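Local coordinates for protein starch synthase I (Hordeum vulgare, PDB 4HLN) that is a plant starch synthase of the glycosyltransferase class, built from two Rossmann-like domains in the GT-B arrangement, at residues R167-G171 against T172-N176; V369-E373 against G374-L378; F571-T575 against V576-L580. All blocks are in the same frame, centred on the assembly; numbering follows the deposited sequence.

In the fold
The three contacts come in series along one chain and lie in two Rossmann-like domains. Contact 1 is in the loop between strands 160-166 and 181-190 of the nine-stranded mixed sheet. Contact 2 joins helices 367-374 and 376-384, which follow strand 357-360 of that sheet. Contact 3 starts helix 576-592, after edge strand 569-571 of the six-stranded parallel sheet. Centres of contacts 1 and 3 are about 47 Å apart, those of 1 and 2 about 38 Å. Contacts 2 and 3 have centres about 19 Å apart and nearest atoms about 5 Å apart. Though not touching, they are linked through Ser366, which bonds Val369 N and touches Ser572, and probably lie where the domains face each other.

Contact 1. Residues R167-G171 against T172-N176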
ATOM      1  N   ARG A 167     -20.448   8.045  -3.777  1.00 44.62           N
ATOM      2  CA  ARG A 167     -20.754   9.262  -3.048  1.00 47.63           C
ATOM      3  C   ARG A 167     -21.383   8.828  -1.716  1.00 46.51           C
ATOM      4  O   ARG A 167     -22.587   8.587  -1.621  1.00 39.48           O
ATOM      5  CB  ARG A 167     -21.699  10.126  -3.878  1.00 43.00           C
ATOM      6  CG  ARG A 167     -22.004  11.495  -3.332  1.00 40.50           C
ATOM      7  CD  ARG A 167     -22.536  12.346  -4.470  1.00 49.15           C
ATOM      8  NE  ARG A 167     -23.142  13.600  -4.046  1.00 57.66           N
ATOM      9  CZ  ARG A 167     -24.444  13.762  -3.820  1.00 57.97           C
ATOM     10  NH1 ARG A 167     -25.286  12.745  -3.970  1.00 52.46           N
ATOM     11  NH2 ARG A 167     -24.905  14.947  -3.444  1.00 47.60           N
ATOM     12  N   TYR A 168     -20.543   8.673  -0.701  1.00 40.56           N
ATOM     13  CA  TYR A 168     -21.013   8.276   0.622  1.00 47.48           C
ATOM     14  C   TYR A 168     -21.653   9.456   1.356  1.00 55.72           C
ATOM     15  O   TYR A 168     -21.091   9.964   2.312  1.00 46.01           O
ATOM     16  CB  TYR A 168     -19.837   7.771   1.439  1.00 34.31           C
ATOM     17  CG  TYR A 168     -19.211   6.504   0.911  1.00 42.95           C
ATOM     18  CD1 TYR A 168     -19.872   5.286   1.024  1.00 38.88           C
ATOM     19  CD2 TYR A 168     -17.945   6.514   0.332  1.00 38.11           C
ATOM     20  CE1 TYR A 168     -19.299   4.115   0.565  1.00 38.59           C
ATOM     21  CE2 TYR A 168     -17.363   5.337  -0.140  1.00 34.31           C
ATOM     22  CZ  TYR A 168     -18.046   4.140  -0.012  1.00 37.60           C
ATOM     23  OH  TYR A 168     -17.495   2.957  -0.457  1.00 42.79           O
ATOM     24  N   LEU A 169     -22.828   9.891   0.913  1.00 63.04           N
ATOM     25  CA  LEU A 169     -23.366  11.173   1.362  1.00 60.00           C
ATOM     26  C   LEU A 169     -23.957  11.140   2.760  1.00 71.67           C
ATOM     27  O   LEU A 169     -24.625  10.185   3.173  1.00 78.86           O
ATOM     28  CB  LEU A 169     -24.412  11.694   0.380  1.00 60.14           C
ATOM     29  CG  LEU A 169     -24.815  13.163   0.489  1.00 62.84           C
ATOM     30  CD1 LEU A 169     -23.643  14.076   0.177  1.00 67.13           C
ATOM     31  CD2 LEU A 169     -25.966  13.459  -0.452  1.00 58.98           C
ATOM     32  N   ASN A 170     -23.701  12.216   3.481  1.00 76.29           N
ATOM     33  CA  ASN A 170     -24.296  12.430   4.780  1.00 70.88           C
ATOM     34  C   ASN A 170     -25.244  13.625   4.693  1.00 62.56           C
ATOM     35  O   ASN A 170     -24.927  14.704   5.181  1.00 58.21           O
ATOM     36  CB  ASN A 170     -23.190  12.694   5.792  1.00 69.90           C
ATOM     37  CG  ASN A 170     -23.716  12.873   7.189  1.00 72.68           C
ATOM     38  OD1 ASN A 170     -24.755  12.308   7.554  1.00 67.77           O
ATOM     39  ND2 ASN A 170     -23.009  13.675   7.985  1.00 67.95           N
ATOM     40  N   GLY A 171     -26.386  13.436   4.034  1.00 61.67           N
ATOM     41  CA  GLY A 171     -27.342  14.509   3.827  1.00 57.91           C
ATOM     42  C   GLY A 171     -27.027  15.450   2.671  1.00 66.84           C
ATOM     43  O   GLY A 171     -25.857  15.665   2.338  1.00 66.95           O
ATOM     44  N   THR A 172     -28.073  16.031   2.078  1.00 70.18           N
ATOM     45  CA  THR A 172     -27.949  16.887   0.893  1.00 72.86           C
ATOM     46  C   THR A 172     -26.820  17.903   1.009  1.00 71.59           C
ATOM     47  O   THR A 172     -26.025  18.092   0.075  1.00 67.61           O
ATOM     48  CB  THR A 172     -29.263  17.653   0.585  1.00 74.67           C
ATOM     49  OG1 THR A 172     -30.377  16.755   0.670  1.00 85.42           O
ATOM     50  CG2 THR A 172     -29.220  18.289  -0.826  1.00 55.03           C
ATOM     51  N   SER A 173     -26.745  18.562   2.156  1.00 69.98           N
ATOM     52  CA  SER A 173     -25.780  19.640   2.293  1.00 88.83           C
ATOM     53  C   SER A 173     -24.466  19.213   2.951  1.00 87.65           C
ATOM     54  O   SER A 173     -23.732  20.049   3.470  1.00 93.32           O
ATOM     55  CB  SER A 173     -26.409  20.863   2.979  1.00 93.35           C
ATOM     56  OG  SER A 173     -27.181  21.622   2.052  1.00 81.69           O
ATOM     57  N   ASP A 174     -24.172  17.914   2.905  1.00 82.93           N
ATOM     58  CA  ASP A 174     -22.878  17.384   3.344  1.00 82.58           C
ATOM     59  C   ASP A 174     -21.749  18.233   2.743  1.00 80.63           C
ATOM     60  O   ASP A 174     -21.624  18.346   1.516  1.00 78.62           O
ATOM     61  CB  ASP A 174     -22.744  15.902   2.942  1.00 82.91           C
ATOM     62  CG  ASP A 174     -21.490  15.218   3.517  1.00 81.71           C
ATOM     63  OD1 ASP A 174     -20.483  15.910   3.797  1.00 85.33           O
ATOM     64  OD2 ASP A 174     -21.509  13.968   3.665  1.00 69.40           O
ATOM     65  N   LYS A 175     -20.951  18.837   3.624  1.00 73.90           N
ATOM     66  CA  LYS A 175     -19.859  19.737   3.252  1.00 71.60           C
ATOM     67  C   LYS A 175     -18.773  19.009   2.464  1.00 70.60           C
ATOM     68  O   LYS A 175     -18.065  19.620   1.667  1.00 74.25           O
ATOM     69  CB  LYS A 175     -19.242  20.344   4.514  1.00 85.12           C
ATOM     70  CG  LYS A 175     -18.724  19.280   5.491  1.00 97.73           C
ATOM     71  CD  LYS A 175     -18.082  19.863   6.744  1.00 98.48           C
ATOM     72  CE  LYS A 175     -17.469  18.748   7.585  1.00100.01           C
ATOM     73  NZ  LYS A 175     -16.829  19.247   8.835  1.00 98.73           N
ATOM     74  N   ASN A 176     -18.653  17.706   2.697  1.00 64.85           N
ATOM     75  CA  ASN A 176     -17.653  16.868   2.047  1.00 63.98           C
ATOM     76  C   ASN A 176     -17.849  16.672   0.533  1.00 72.87           C
ATOM     77  O   ASN A 176     -16.966  16.182  -0.171  1.00 69.66           O
ATOM     78  CB  ASN A 176     -17.616  15.507   2.736  1.00 68.67           C
ATOM     79  CG  ASN A 176     -16.568  15.443   3.821  1.00 82.08           C
ATOM     80  OD1 ASN A 176     -16.053  16.472   4.257  1.00 85.00           O
ATOM     81  ND2 ASN A 176     -16.233  14.231   4.255  1.00 84.43           N
TER
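Thr172 follows Gly171 into a type I beta turn that runs from Gly171 to Asp174 and reverses the loop. Its backbone N lies beside a methyl of Leu169, with Leu169 CD2 4.2 Å from Thr172 N, while its CB, though close to Gly171, points away overall. Ser173 fills the third position of the turn and likewise directs its CB away from residues 167-171. Asp174 completes the turn and carries most of the contact. Asp174 N donates to Gly171 O at 2.9 Å in a fairly straight bond (160°), arriving well above the carbonyl plane. The carboxylate then swings back over the incoming chain, because CG stands anti to the backbone N (chi1 -173°). OD2 receives the backbone N-H of Asn170 on its anti lone pair, with Asn170 N 2.8 Å from Asp174 OD2. Leu169 slides past the same side chain in the opposite direction, bringing Leu169 CD1 to 3.4 Å from Asp174 CB. The second oxygen is used two residues on: Asn176 N donates to Asp174 OD1 at 2.8 Å, also from the anti side but 31° out of the carboxylate plane. This closes an Asx turn. One carboxylate thus ties the chain before the beta turn to the chain after it, and bonds at both oxygens limit its rotation. The loop leaves strand 160-166 of the nine-stranded sheet. Arg167 forms a salt bridge with Asp214 of strand 208-214 and a cation-pi contact with Phe201 of strand 195-205, while Tyr168 OH bonds to Gly132 O and to Tyr239 of helix 235-252.

Contact 2. Residues V369-E373 against G374-L378; sequences VTTAE and GGQGL
Thr371 reaches over to Gln376 where helix 367-374 ends and helix 376-384 begins. The junction is Gly375, the first residue to leave helical backbone angles and, at the same time, the N-cap of the next helix. From CB of Thr371 the side chain forks. Its methyl stands anti to the backbone N and leans on the start of the second helix, where Thr371 CG2 is 3.9 Å from Gln376 N. The hydroxyl branch, held beside the backbone N by chi1 of -78°, also lies near Gln376, Thr371 OG1 being 4.1 Å from Gln376 CA. OG1 finds its main polar partner one turn into that helix, a hydrogen bond with Asn379 ND2, and has a weak one with Trp367 O. Thr371 therefore spans the break with an apolar branch and a polar one. The first helix itself finishes with two backbone bonds. Gly374 N meets Thr370 O at 3.0 Å, close to the direction of the C=O bond. Phi of Gly375 is positive (94°), and the chain turns off here; Gly375 N approaches Thr371 O at 2.8 Å from above the carbonyl plane.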
ATOM      1  N   VAL A 369       3.725 -16.366   4.162  1.00 53.34           N
ATOM      2  CA  VAL A 369       3.006 -15.196   4.652  1.00 56.70           C
ATOM      3  C   VAL A 369       1.762 -14.959   3.799  1.00 55.98           C
ATOM      4  O   VAL A 369       0.656 -14.781   4.321  1.00 50.36           O
ATOM      5  CB  VAL A 369       3.902 -13.938   4.669  1.00 51.75           C
ATOM      6  CG1 VAL A 369       3.083 -12.695   4.962  1.00 46.00           C
ATOM      7  CG2 VAL A 369       4.999 -14.093   5.703  1.00 53.61           C
ATOM      8  N   THR A 370       1.946 -14.977   2.483  1.00 51.16           N
ATOM      9  CA  THR A 370       0.837 -14.799   1.563  1.00 51.47           C
ATOM     10  C   THR A 370      -0.261 -15.843   1.803  1.00 53.70           C
ATOM     11  O   THR A 370      -1.452 -15.517   1.810  1.00 49.78           O
ATOM     12  CB  THR A 370       1.306 -14.860   0.116  1.00 53.07           C
ATOM     13  OG1 THR A 370       2.224 -13.787  -0.132  1.00 61.50           O
ATOM     14  CG2 THR A 370       0.125 -14.724  -0.815  1.00 50.58           C
ATOM     15  N   THR A 371       0.144 -17.090   2.020  1.00 53.04           N
ATOM     16  CA  THR A 371      -0.808 -18.175   2.270  1.00 45.51           C
ATOM     17  C   THR A 371      -1.592 -17.974   3.561  1.00 46.55           C
ATOM     18  O   THR A 371      -2.771 -18.305   3.660  1.00 46.33           O
ATOM     19  CB  THR A 371      -0.103 -19.512   2.359  1.00 52.82           C
ATOM     20  OG1 THR A 371       0.211 -19.961   1.035  1.00 63.20           O
ATOM     21  CG2 THR A 371      -1.003 -20.528   3.041  1.00 57.34           C
ATOM     22  N   ALA A 372      -0.922 -17.416   4.552  1.00 45.26           N
ATOM     23  CA  ALA A 372      -1.545 -17.134   5.826  1.00 32.06           C
ATOM     24  C   ALA A 372      -2.504 -15.950   5.726  1.00 48.97           C
ATOM     25  O   ALA A 372      -3.484 -15.878   6.478  1.00 44.48           O
ATOM     26  CB  ALA A 372      -0.470 -16.843   6.848  1.00 31.84           C
ATOM     27  N   GLU A 373      -2.222 -15.014   4.817  1.00 51.67           N
ATOM     28  CA  GLU A 373      -3.055 -13.808   4.716  1.00 55.45           C
ATOM     29  C   GLU A 373      -4.302 -14.015   3.865  1.00 56.07           C
ATOM     30  O   GLU A 373      -5.348 -13.421   4.142  1.00 48.99           O
ATOM     31  CB  GLU A 373      -2.266 -12.610   4.177  1.00 55.10           C
ATOM     32  CG  GLU A 373      -1.107 -12.171   5.055  1.00 71.50           C
ATOM     33  CD  GLU A 373      -1.551 -11.540   6.371  1.00 77.60           C
ATOM     34  OE1 GLU A 373      -2.680 -10.993   6.424  1.00 68.98           O
ATOM     35  OE2 GLU A 373      -0.760 -11.593   7.351  1.00 79.88           O
ATOM     36  N   GLY A 374      -4.190 -14.859   2.839  1.00 39.64           N
ATOM     37  CA  GLY A 374      -5.240 -14.950   1.849  1.00 33.35           C
ATOM     38  C   GLY A 374      -5.615 -16.364   1.487  1.00 46.47           C
ATOM     39  O   GLY A 374      -6.543 -16.595   0.715  1.00 43.47           O
ATOM     40  N   GLY A 375      -4.897 -17.323   2.051  1.00 47.71           N
ATOM     41  CA  GLY A 375      -5.233 -18.710   1.837  1.00 35.32           C
ATOM     42  C   GLY A 375      -4.446 -19.291   0.695  1.00 51.07           C
ATOM     43  O   GLY A 375      -4.047 -18.583  -0.220  1.00 68.01           O
ATOM     44  N   GLN A 376      -4.217 -20.593   0.753  1.00 59.26           N
ATOM     45  CA  GLN A 376      -3.417 -21.250  -0.260  1.00 58.07           C
ATOM     46  C   GLN A 376      -4.039 -21.194  -1.652  1.00 61.31           C
ATOM     47  O   GLN A 376      -3.316 -21.125  -2.650  1.00 61.88           O
ATOM     48  CB  GLN A 376      -3.174 -22.692   0.137  1.00 54.12           C
ATOM     49  CG  GLN A 376      -2.099 -23.369  -0.662  1.00 67.33           C
ATOM     50  CD  GLN A 376      -1.892 -24.804  -0.225  1.00 74.74           C
ATOM     51  OE1 GLN A 376      -2.165 -25.738  -0.987  1.00 78.96           O
ATOM     52  NE2 GLN A 376      -1.412 -24.992   1.014  1.00 63.89           N
ATOM     53  N   GLY A 377      -5.368 -21.235  -1.723  1.00 55.47           N
ATOM     54  CA  GLY A 377      -6.055 -21.265  -3.007  1.00 37.21           C
ATOM     55  C   GLY A 377      -5.702 -20.020  -3.801  1.00 49.18           C
ATOM     56  O   GLY A 377      -5.270 -20.076  -4.960  1.00 44.95           O
ATOM     57  N   LEU A 378      -5.869 -18.879  -3.150  1.00 42.75           N
ATOM     58  CA  LEU A 378      -5.590 -17.612  -3.779  1.00 46.88           C
ATOM     59  C   LEU A 378      -4.112 -17.485  -4.121  1.00 53.86           C
ATOM     60  O   LEU A 378      -3.756 -16.930  -5.148  1.00 53.50           O
ATOM     61  CB  LEU A 378      -6.007 -16.461  -2.862  1.00 44.69           C
ATOM     62  CG  LEU A 378      -5.996 -15.094  -3.562  1.00 43.93           C
ATOM     63  CD1 LEU A 378      -6.878 -15.117  -4.806  1.00 32.94           C
ATOM     64  CD2 LEU A 378      -6.440 -13.995  -2.623  1.00 43.27           C
TER

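Contact 3. Residues F571-T575 against V576-L580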
ATOM      1  N   PHE A 571      14.259  -9.430   6.461  1.00 64.84           N
ATOM      2  CA  PHE A 571      14.332 -10.781   6.999  1.00 62.79           C
ATOM      3  C   PHE A 571      13.003 -11.505   6.887  1.00 62.05           C
ATOM      4  O   PHE A 571      11.941 -10.901   6.988  1.00 61.02           O
ATOM      5  CB  PHE A 571      14.768 -10.747   8.465  1.00 56.97           C
ATOM      6  CG  PHE A 571      13.752 -10.118   9.387  1.00 58.55           C
ATOM      7  CD1 PHE A 571      13.747  -8.743   9.604  1.00 54.62           C
ATOM      8  CD2 PHE A 571      12.804 -10.898  10.035  1.00 57.78           C
ATOM      9  CE1 PHE A 571      12.821  -8.161  10.456  1.00 46.95           C
ATOM     10  CE2 PHE A 571      11.871 -10.316  10.891  1.00 59.42           C
ATOM     11  CZ  PHE A 571      11.879  -8.949  11.101  1.00 45.41           C
ATOM     12  N   SER A 572      13.081 -12.815   6.690  1.00 73.86           N
ATOM     13  CA  SER A 572      11.901 -13.666   6.653  1.00 71.38           C
ATOM     14  C   SER A 572      12.329 -15.048   7.109  1.00 70.19           C
ATOM     15  O   SER A 572      13.432 -15.493   6.794  1.00 71.80           O
ATOM     16  CB  SER A 572      11.311 -13.728   5.241  1.00 68.86           C
ATOM     17  OG  SER A 572      10.058 -14.388   5.239  1.00 68.54           O
ATOM     18  N   PRO A 573      11.447 -15.742   7.833  1.00 72.81           N
ATOM     19  CA  PRO A 573      10.085 -15.261   8.045  1.00 81.99           C
ATOM     20  C   PRO A 573      10.026 -14.398   9.286  1.00 78.80           C
ATOM     21  O   PRO A 573      11.050 -14.141   9.920  1.00 67.52           O
ATOM     22  CB  PRO A 573       9.327 -16.552   8.307  1.00 81.24           C
ATOM     23  CG  PRO A 573      10.324 -17.348   9.117  1.00 69.63           C
ATOM     24  CD  PRO A 573      11.677 -17.030   8.510  1.00 67.17           C
ATOM     25  N   LEU A 574       8.819 -13.984   9.642  1.00 78.91           N
ATOM     26  CA  LEU A 574       8.627 -13.106  10.782  1.00 70.09           C
ATOM     27  C   LEU A 574       8.725 -13.864  12.103  1.00 65.79           C
ATOM     28  O   LEU A 574       7.717 -14.285  12.662  1.00 63.35           O
ATOM     29  CB  LEU A 574       7.279 -12.389  10.664  1.00 64.96           C
ATOM     30  CG  LEU A 574       7.004 -11.265  11.661  1.00 64.43           C
ATOM     31  CD1 LEU A 574       8.185 -10.306  11.769  1.00 61.19           C
ATOM     32  CD2 LEU A 574       5.744 -10.528  11.272  1.00 69.68           C
ATOM     33  N   THR A 575       9.943 -14.025  12.608  1.00 69.51           N
ATOM     34  CA  THR A 575      10.154 -14.735  13.870  1.00 66.30           C
ATOM     35  C   THR A 575      11.173 -14.036  14.752  1.00 67.12           C
ATOM     36  O   THR A 575      12.151 -13.464  14.270  1.00 70.02           O
ATOM     37  CB  THR A 575      10.678 -16.154  13.621  1.00 68.97           C
ATOM     38  OG1 THR A 575      12.075 -16.093  13.282  1.00 67.95           O
ATOM     39  CG2 THR A 575       9.898 -16.811  12.482  1.00 68.50           C
ATOM     40  N   VAL A 576      10.958 -14.117  16.055  1.00 68.71           N
ATOM     41  CA  VAL A 576      11.899 -13.554  17.014  1.00 63.78           C
ATOM     42  C   VAL A 576      13.351 -13.945  16.724  1.00 65.04           C
ATOM     43  O   VAL A 576      14.271 -13.174  16.982  1.00 71.08           O
ATOM     44  CB  VAL A 576      11.537 -13.987  18.434  1.00 63.66           C
ATOM     45  CG1 VAL A 576      12.613 -13.556  19.410  1.00 68.81           C
ATOM     46  CG2 VAL A 576      10.180 -13.425  18.823  1.00 54.49           C
ATOM     47  N   GLU A 577      13.558 -15.141  16.190  1.00 64.49           N
ATOM     48  CA  GLU A 577      14.907 -15.627  15.916  1.00 75.97           C
ATOM     49  C   GLU A 577      15.470 -14.908  14.699  1.00 72.14           C
ATOM     50  O   GLU A 577      16.573 -14.336  14.737  1.00 67.66           O
ATOM     51  CB  GLU A 577      14.906 -17.141  15.666  1.00 87.67           C
ATOM     52  CG  GLU A 577      14.279 -17.983  16.779  1.00103.95           C
ATOM     53  CD  GLU A 577      12.825 -17.604  17.081  1.00111.02           C
ATOM     54  OE1 GLU A 577      11.907 -18.020  16.327  1.00 95.61           O
ATOM     55  OE2 GLU A 577      12.605 -16.887  18.082  1.00117.73           O
ATOM     56  N   LYS A 578      14.703 -14.941  13.615  1.00 63.16           N
ATOM     57  CA  LYS A 578      15.146 -14.330  12.373  1.00 61.51           C
ATOM     58  C   LYS A 578      15.332 -12.825  12.547  1.00 65.24           C
ATOM     59  O   LYS A 578      16.241 -12.222  11.959  1.00 59.01           O
ATOM     60  CB  LYS A 578      14.174 -14.634  11.240  1.00 52.57           C
ATOM     61  CG  LYS A 578      14.816 -15.372  10.076  1.00 69.02           C
ATOM     62  CD  LYS A 578      16.108 -14.691   9.584  1.00 80.60           C
ATOM     63  CE  LYS A 578      16.665 -15.396   8.336  1.00 85.39           C
ATOM     64  NZ  LYS A 578      16.269 -16.851   8.270  1.00 81.17           N
ATOM     65  N   MET A 579      14.479 -12.220  13.365  1.00 63.08           N
ATOM     66  CA  MET A 579      14.588 -10.795  13.612  1.00 69.81           C
ATOM     67  C   MET A 579      15.901 -10.486  14.330  1.00 73.30           C
ATOM     68  O   MET A 579      16.696  -9.659  13.873  1.00 70.58           O
ATOM     69  CB  MET A 579      13.386 -10.275  14.409  1.00 69.24           C
ATOM     70  CG  MET A 579      13.380  -8.755  14.584  1.00 68.36           C
ATOM     71  SD  MET A 579      11.846  -8.056  15.244  1.00 79.47           S
ATOM     72  CE  MET A 579      11.926  -8.504  16.972  1.00 73.52           C
ATOM     73  N   LEU A 580      16.128 -11.165  15.450  1.00 71.97           N
ATOM     74  CA  LEU A 580      17.335 -10.941  16.230  1.00 63.26           C
ATOM     75  C   LEU A 580      18.558 -11.227  15.395  1.00 63.41           C
ATOM     76  O   LEU A 580      19.567 -10.516  15.485  1.00 63.94           O
ATOM     77  CB  LEU A 580      17.339 -11.800  17.483  1.00 51.67           C
ATOM     78  CG  LEU A 580      16.250 -11.358  18.450  1.00 63.27           C
ATOM     79  CD1 LEU A 580      15.977 -12.442  19.481  1.00 65.85           C
ATOM     80  CD2 LEU A 580      16.613 -10.025  19.112  1.00 60.71           C
TER
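Thr575 is the N-cap of helix 576-592, at the end of the beta-alpha connection that leaves strand 569-571, and next to this cap the ring of Phe571 packs against Met579. The tight side is apolar. Met579 CA sits over one face of the Phe571 ring, 4.0 Å from its centroid and 16° off the normal, in a CH-pi contact. The two side chains run alongside each other in the same direction, bringing Phe571 CZ within 3.8 Å of Met579 CG. The sulfur lies farther out and oblique to the ring, a Met-aromatic contact with Met579 SD 5.3 Å from the Phe571 centroid. Phe571 is bonded through its backbone to strand 540-544, and Met579 also touches Ala461 of helix 455-466, so this half faces the interior. The other side is looser and more open to solvent. Lys578, bent at its second and fourth torsions, lays its chain across Pro573, which follows a cis peptide bond; Lys578 CG is 3.9 Å from Pro573 CD. The ammonium group makes a weak hydrogen bond, Lys578 NZ to Ser572 O at 3.5 Å. A bound alpha-D-glucopyranose lies about 9 Å from this side chain. Between the two halves Thr575 is gripped twice. Thr575 O takes the helical bond from Met579 N at 2.8 Å; placed by chi1 of 77°, Thr575 OG1 accepts the capping bond from Lys578 N, 2.9 Å away and nearly straight (166°).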